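Long-range contacts in pollen-specific leucine-rich repeat extensin-like protein 1 (Arabidopsis thaliana, PDB 6TME), which probably acts in the pollen-tube cell wall, where its leucine-rich repeats, as in related LRX proteins, are likely to bind RALF signalling peptides: residues 154-158 against 175-181; 274-279 against 301-305. One frame throughout, in Å; residues are numbered along the deposited sequence.

Following the chain from the N terminus, past helix 43-56 and the first strands, interaction 1 comes first: 154-158 meets 175-181, closing a loop that contains strand 168-170. Much later, interaction 2 brings 274-279 against 301-305 and closes a loop holding strands 286-288 and 297-298. The two loops follow in series, neither nesting nor crossing, and the contacts lie on opposite sides of the chain's centre, about 35 Å apart between centres and about 21 Å between nearest atoms. Each joins successive turns of the leucine-rich repeat solenoid: interaction 1 where the chain, turning at G154 after strand 151-153, runs beside strand 175-178, an outermost strand of a parallel sheet, interaction 2 between a 3-10 segment and helix 300-303.

Interaction 1: residues 154-158 against 175-181; sequences GPFPT and DFEGKLP
G154 and F176 pair in parallel beta register, with their CA atoms 4.8 Å apart. Two backbone hydrogen bonds define the pairing: G154 N to D175 O at 3.2 Å, and E177 N to G154 O at 3.1 Å, both bent, the second at 143°. The same G154 O also receives a CA-H...O contact from F176. A third polar link runs through a water, which accepts from F156 N and donates to the carbonyl oxygens of E177 and K179, bridging the two segments where they part. At G154 a side chain would collide with the preceding carbonyl oxygen and with P155 CD.

Prolines and rings alternate. P181 CD sits in CH-pi contact over one face of F156, 3.8 Å from the ring centroid, and P157 CD lies over the opposite face, offset toward the rim. P157 CD also lies 3.8 Å from the centroid of F176, 18° off that ring's normal, while G154 O meets the F176 edge in plane. F156 reaches its slot because CG stands anti to the backbone N (chi1 -179°).

Apolar side-chain packing completes the contact: L180 CD1 comes obliquely to F156 CD2 at 3.7 Å, and T158 CG2 reaches P181 CG at 3.9 Å. An alanine in place of F156 is likely to open a gap between P157 and P181 and to leave L180 CD1 without its ring partner. The side chain of F199, on the neighbouring strand 198-201, touches both F156 and F176, extending the apolar core to the next turn.

The sequences GPFP and GKLP match the glycine-x-hydrophobic-proline signature of plant-type leucine-rich repeats. The chemistry divides: main-chain bonds and a water serve the polar backbone groups named here, whereas proline CH groups lie on aromatic faces.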
loop_
_atom_site.group_PDB
_atom_site.type_symbol
_atom_site.label_atom_id
_atom_site.label_comp_id
_atom_site.label_asym_id
_atom_site.label_seq_id
_atom_site.Cartn_x
_atom_site.Cartn_y
_atom_site.Cartn_z
ATOM N N GLY A 154 -9.558 5.370 14.314
ATOM C CA GLY A 154 -10.862 4.760 14.344
ATOM C C GLY A 154 -11.113 3.927 13.109
ATOM O O GLY A 154 -10.197 3.574 12.365
ATOM N N PRO A 155 -12.382 3.630 12.853
ATOM C CA PRO A 155 -12.731 2.656 11.812
ATOM C C PRO A 155 -12.289 3.083 10.417
ATOM O O PRO A 155 -12.107 4.267 10.125
ATOM C CB PRO A 155 -14.263 2.591 11.899
ATOM C CG PRO A 155 -14.590 3.100 13.289
ATOM C CD PRO A 155 -13.565 4.164 13.547
ATOM N N PHE A 156 -12.138 2.081 9.547
ATOM C CA PHE A 156 -11.750 2.327 8.168
ATOM C C PHE A 156 -12.571 3.485 7.596
ATOM O O PHE A 156 -13.786 3.534 7.807
ATOM C CB PHE A 156 -11.959 1.057 7.343
ATOM C CG PHE A 156 -11.568 1.200 5.903
ATOM C CD1 PHE A 156 -12.430 1.758 4.980
ATOM C CD2 PHE A 156 -10.321 0.782 5.473
ATOM C CE1 PHE A 156 -12.055 1.891 3.642
ATOM C CE2 PHE A 156 -9.943 0.909 4.151
ATOM C CZ PHE A 156 -10.816 1.474 3.229
ATOM N N PRO A 157 -11.937 4.453 6.879
ATOM C CA PRO A 157 -12.696 5.608 6.352
ATOM C C PRO A 157 -13.611 5.228 5.202
ATOM O O PRO A 157 -13.243 5.364 4.031
ATOM C CB PRO A 157 -11.599 6.567 5.876
ATOM C CG PRO A 157 -10.445 5.631 5.498
ATOM C CD PRO A 157 -10.500 4.527 6.541
ATOM N N THR A 158 -14.805 4.746 5.526
ATOM C CA THR A 158 -15.669 4.161 4.510
ATOM C C THR A 158 -16.219 5.189 3.516
ATOM O O THR A 158 -16.731 4.784 2.465
ATOM C CB THR A 158 -16.800 3.376 5.193
ATOM O OG1 THR A 158 -17.382 4.145 6.250
ATOM C CG2 THR A 158 -16.246 2.079 5.786
ATOM N N ASP A 175 -3.840 5.504 12.564
ATOM C CA ASP A 175 -4.325 4.644 13.627
ATOM C C ASP A 175 -5.726 4.154 13.297
ATOM O O ASP A 175 -6.612 4.121 14.155
ATOM C CB ASP A 175 -4.297 5.371 14.970
ATOM C CG ASP A 175 -4.529 4.433 16.153
ATOM O OD1 ASP A 175 -4.386 3.208 15.990
ATOM O OD2 ASP A 175 -4.899 4.917 17.243
ATOM N N PHE A 176 -5.959 3.805 12.034
ATOM C CA PHE A 176 -7.181 3.097 11.682
ATOM C C PHE A 176 -7.154 1.678 12.255
ATOM O O PHE A 176 -6.092 1.068 12.423
ATOM C CB PHE A 176 -7.365 3.070 10.166
ATOM C CG PHE A 176 -7.586 4.436 9.559
ATOM C CD1 PHE A 176 -8.750 5.154 9.835
ATOM C CD2 PHE A 176 -6.637 5.003 8.719
ATOM C CE1 PHE A 176 -8.955 6.401 9.285
ATOM C CE2 PHE A 176 -6.830 6.260 8.172
ATOM C CZ PHE A 176 -7.990 6.957 8.450
ATOM N N GLU A 177 -8.333 1.151 12.572
ATOM C CA GLU A 177 -8.381 -0.117 13.296
ATOM C C GLU A 177 -9.698 -0.826 13.008
ATOM O O GLU A 177 -10.579 -0.303 12.318
ATOM C CB GLU A 177 -8.193 0.125 14.793
ATOM C CG GLU A 177 -9.241 1.046 15.368
ATOM C CD GLU A 177 -10.488 0.300 15.805
ATOM O OE1 GLU A 177 -10.341 -0.694 16.563
ATOM O OE2 GLU A 177 -11.601 0.700 15.364
ATOM N N GLY A 178 -9.838 -2.026 13.571
ATOM C CA GLY A 178 -11.031 -2.818 13.330
ATOM C C GLY A 178 -10.936 -3.618 12.042
ATOM O O GLY A 178 -9.863 -3.797 11.452
ATOM N N LYS A 179 -12.094 -4.103 11.603
ATOM C CA LYS A 179 -12.164 -4.948 10.423
ATOM C C LYS A 179 -11.967 -4.119 9.160
ATOM O O LYS A 179 -12.247 -2.915 9.113
ATOM C CB LYS A 179 -13.520 -5.663 10.340
ATOM C CG LYS A 179 -13.856 -6.534 11.539
ATOM C CD LYS A 179 -15.283 -7.089 11.443
ATOM C CE LYS A 179 -15.523 -8.164 12.499
ATOM N NZ LYS A 179 -16.871 -8.796 12.380
ATOM N N LEU A 180 -11.537 -4.777 8.140
ATOM C CA LEU A 180 -11.412 -4.167 6.826
ATOM C C LEU A 180 -12.692 -4.386 6.022
ATOM O O LEU A 180 -13.149 -5.525 5.902
ATOM C CB LEU A 180 -10.234 -4.772 6.097
ATOM C CG LEU A 180 -9.651 -4.072 4.900
ATOM C CD1 LEU A 180 -9.205 -2.711 5.364
ATOM C CD2 LEU A 180 -8.467 -4.913 4.370
ATOM N N PRO A 181 -13.297 -3.341 5.464
ATOM C CA PRO A 181 -14.524 -3.528 4.661
ATOM C C PRO A 181 -14.231 -4.357 3.428
ATOM O O PRO A 181 -13.485 -3.914 2.539
ATOM C CB PRO A 181 -14.936 -2.094 4.282
ATOM C CG PRO A 181 -14.141 -1.191 5.197
ATOM C CD PRO A 181 -12.880 -1.933 5.539
HETATM O O HOH W 1 -12.512 -0.783 10.749
#

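Interaction 2: residues 274-279 against 301-305; sequences LPSTLS and NICKL. With SO4 (sulfate ion), chain K.
I302 fills the tightly packed part, its CG1-CD1 branch lying against two leucines of the facing segment: CD1 lies 4.1 Å from L274 CB, and CG1 is equally far from L278 CB. Its chi1 of -66° places CG1 anti to the carbonyl carbon and, with an extended chi2, carries CD1 toward L274. Beside it, L305 lays CD1 against L278 O and brings CD2 to 3.3 Å from S279 O, so methyl groups lie against the carbonyls of L278 and S279.

Such 3-10 turns and short helices are features of the convex side of a leucine-rich repeat solenoid. Here 276-279 packs on helix 300-303 and the turn that follows it, which the C303-C325 disulfide ties to later chain.

The other side is looser and more polar. N301 OD1 lies 3.5 Å from S279 CB, and its amide nitrogen ND2 comes to 3.3 Å from S276 O at too poor an angle for a hydrogen bond. That carbonyl instead accepts S279 N and, weakly, S279 OG. Farther out, exposed K304 takes no part in the contact with 274-279, and its NZ makes a weak bond of 3.4 Å to O4 of a sulfate probably derived from the crystallisation liquor.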
loop_
_atom_site.group_PDB
_atom_site.type_symbol
_atom_site.label_atom_id
_atom_site.label_comp_id
_atom_site.label_asym_id
_atom_site.label_seq_id
_atom_site.Cartn_x
_atom_site.Cartn_y
_atom_site.Cartn_z
ATOM N N LEU A 274 6.377 -24.603 1.304
ATOM C CA LEU A 274 6.150 -23.732 0.171
ATOM C C LEU A 274 5.424 -24.537 -0.892
ATOM O O LEU A 274 5.807 -25.682 -1.160
ATOM C CB LEU A 274 7.465 -23.186 -0.379
ATOM C CG LEU A 274 8.211 -22.355 0.649
ATOM C CD1 LEU A 274 9.462 -21.721 0.056
ATOM C CD2 LEU A 274 7.271 -21.300 1.235
ATOM N N PRO A 275 4.351 -24.017 -1.471
ATOM C CA PRO A 275 3.684 -24.759 -2.539
ATOM C C PRO A 275 4.559 -24.805 -3.779
ATOM O O PRO A 275 5.199 -23.817 -4.147
ATOM C CB PRO A 275 2.391 -23.970 -2.776
ATOM C CG PRO A 275 2.605 -22.660 -2.135
ATOM C CD PRO A 275 3.562 -22.864 -1.016
ATOM N N SER A 276 4.589 -25.979 -4.414
ATOM C CA SER A 276 5.335 -26.149 -5.655
ATOM C C SER A 276 4.786 -25.279 -6.774
ATOM O O SER A 276 5.508 -24.992 -7.732
ATOM C CB SER A 276 5.324 -27.627 -6.078
ATOM O OG SER A 276 4.006 -28.156 -6.010
ATOM N N THR A 277 3.525 -24.857 -6.672
ATOM C CA THR A 277 2.933 -23.931 -7.633
ATOM C C THR A 277 3.667 -22.594 -7.705
ATOM O O THR A 277 3.446 -21.836 -8.657
ATOM C CB THR A 277 1.467 -23.683 -7.272
ATOM O OG1 THR A 277 1.362 -23.392 -5.873
ATOM C CG2 THR A 277 0.627 -24.911 -7.586
ATOM N N LEU A 278 4.532 -22.284 -6.737
ATOM C CA LEU A 278 5.244 -21.016 -6.799
ATOM C C LEU A 278 6.160 -20.929 -8.008
ATOM O O LEU A 278 6.675 -19.841 -8.289
ATOM C CB LEU A 278 6.034 -20.779 -5.511
ATOM C CG LEU A 278 5.160 -20.510 -4.286
ATOM C CD1 LEU A 278 5.980 -20.516 -3.022
ATOM C CD2 LEU A 278 4.462 -19.188 -4.424
ATOM N N SER A 279 6.354 -22.025 -8.747
ATOM C CA SER A 279 7.125 -21.921 -9.981
ATOM C C SER A 279 6.382 -21.134 -11.048
ATOM O O SER A 279 6.987 -20.767 -12.057
ATOM C CB SER A 279 7.492 -23.306 -10.518
ATOM O OG SER A 279 6.343 -24.066 -10.851
ATOM N N ASN A 301 12.912 -25.519 -8.244
ATOM C CA ASN A 301 11.635 -25.091 -8.796
ATOM C C ASN A 301 11.432 -23.604 -8.543
ATOM O O ASN A 301 10.937 -22.868 -9.406
ATOM C CB ASN A 301 10.512 -25.897 -8.147
ATOM C CG ASN A 301 9.408 -26.223 -9.097
ATOM O OD1 ASN A 301 9.570 -26.120 -10.312
ATOM N ND2 ASN A 301 8.258 -26.626 -8.550
ATOM N N ILE A 302 11.853 -23.146 -7.371
ATOM C CA ILE A 302 11.659 -21.779 -6.925
ATOM C C ILE A 302 12.928 -20.951 -7.089
ATOM O O ILE A 302 12.894 -19.839 -7.617
ATOM C CB ILE A 302 11.175 -21.804 -5.459
ATOM C CG1 ILE A 302 9.788 -22.448 -5.389
ATOM C CG2 ILE A 302 11.195 -20.426 -4.854
ATOM C CD1 ILE A 302 9.396 -22.939 -4.021
ATOM N N CYS A 303 14.070 -21.496 -6.676
ATOM C CA CYS A 303 15.315 -20.741 -6.655
ATOM C C CYS A 303 15.856 -20.427 -8.043
ATOM O O CYS A 303 16.734 -19.561 -8.159
ATOM C CB CYS A 303 16.363 -21.493 -5.841
ATOM S SG CYS A 303 15.892 -21.663 -4.085
ATOM N N LYS A 304 15.353 -21.074 -9.099
ATOM C CA LYS A 304 15.818 -20.767 -10.446
ATOM C C LYS A 304 14.782 -20.010 -11.269
ATOM O O LYS A 304 14.903 -19.940 -12.494
ATOM C CB LYS A 304 16.278 -22.044 -11.145
ATOM C CG LYS A 304 17.703 -22.361 -10.704
ATOM C CD LYS A 304 18.173 -23.792 -10.909
ATOM C CE LYS A 304 18.247 -24.192 -12.361
ATOM N NZ LYS A 304 19.268 -25.267 -12.529
ATOM N N LEU A 305 13.781 -19.423 -10.613
ATOM C CA LEU A 305 12.855 -18.538 -11.301
ATOM C C LEU A 305 13.634 -17.417 -11.993
ATOM O O LEU A 305 14.602 -16.893 -11.431
ATOM C CB LEU A 305 11.839 -17.971 -10.313
ATOM C CG LEU A 305 10.734 -18.929 -9.836
ATOM C CD1 LEU A 305 10.076 -18.437 -8.558
ATOM C CD2 LEU A 305 9.674 -19.149 -10.904
HETATM S S SO4 K . 20.531 -27.338 -8.782
HETATM O O1 SO4 K . 21.669 -26.552 -9.262
HETATM O O2 SO4 K . 20.244 -26.993 -7.391
HETATM O O3 SO4 K . 20.865 -28.758 -8.861
HETATM O O4 SO4 K . 19.360 -27.070 -9.614
#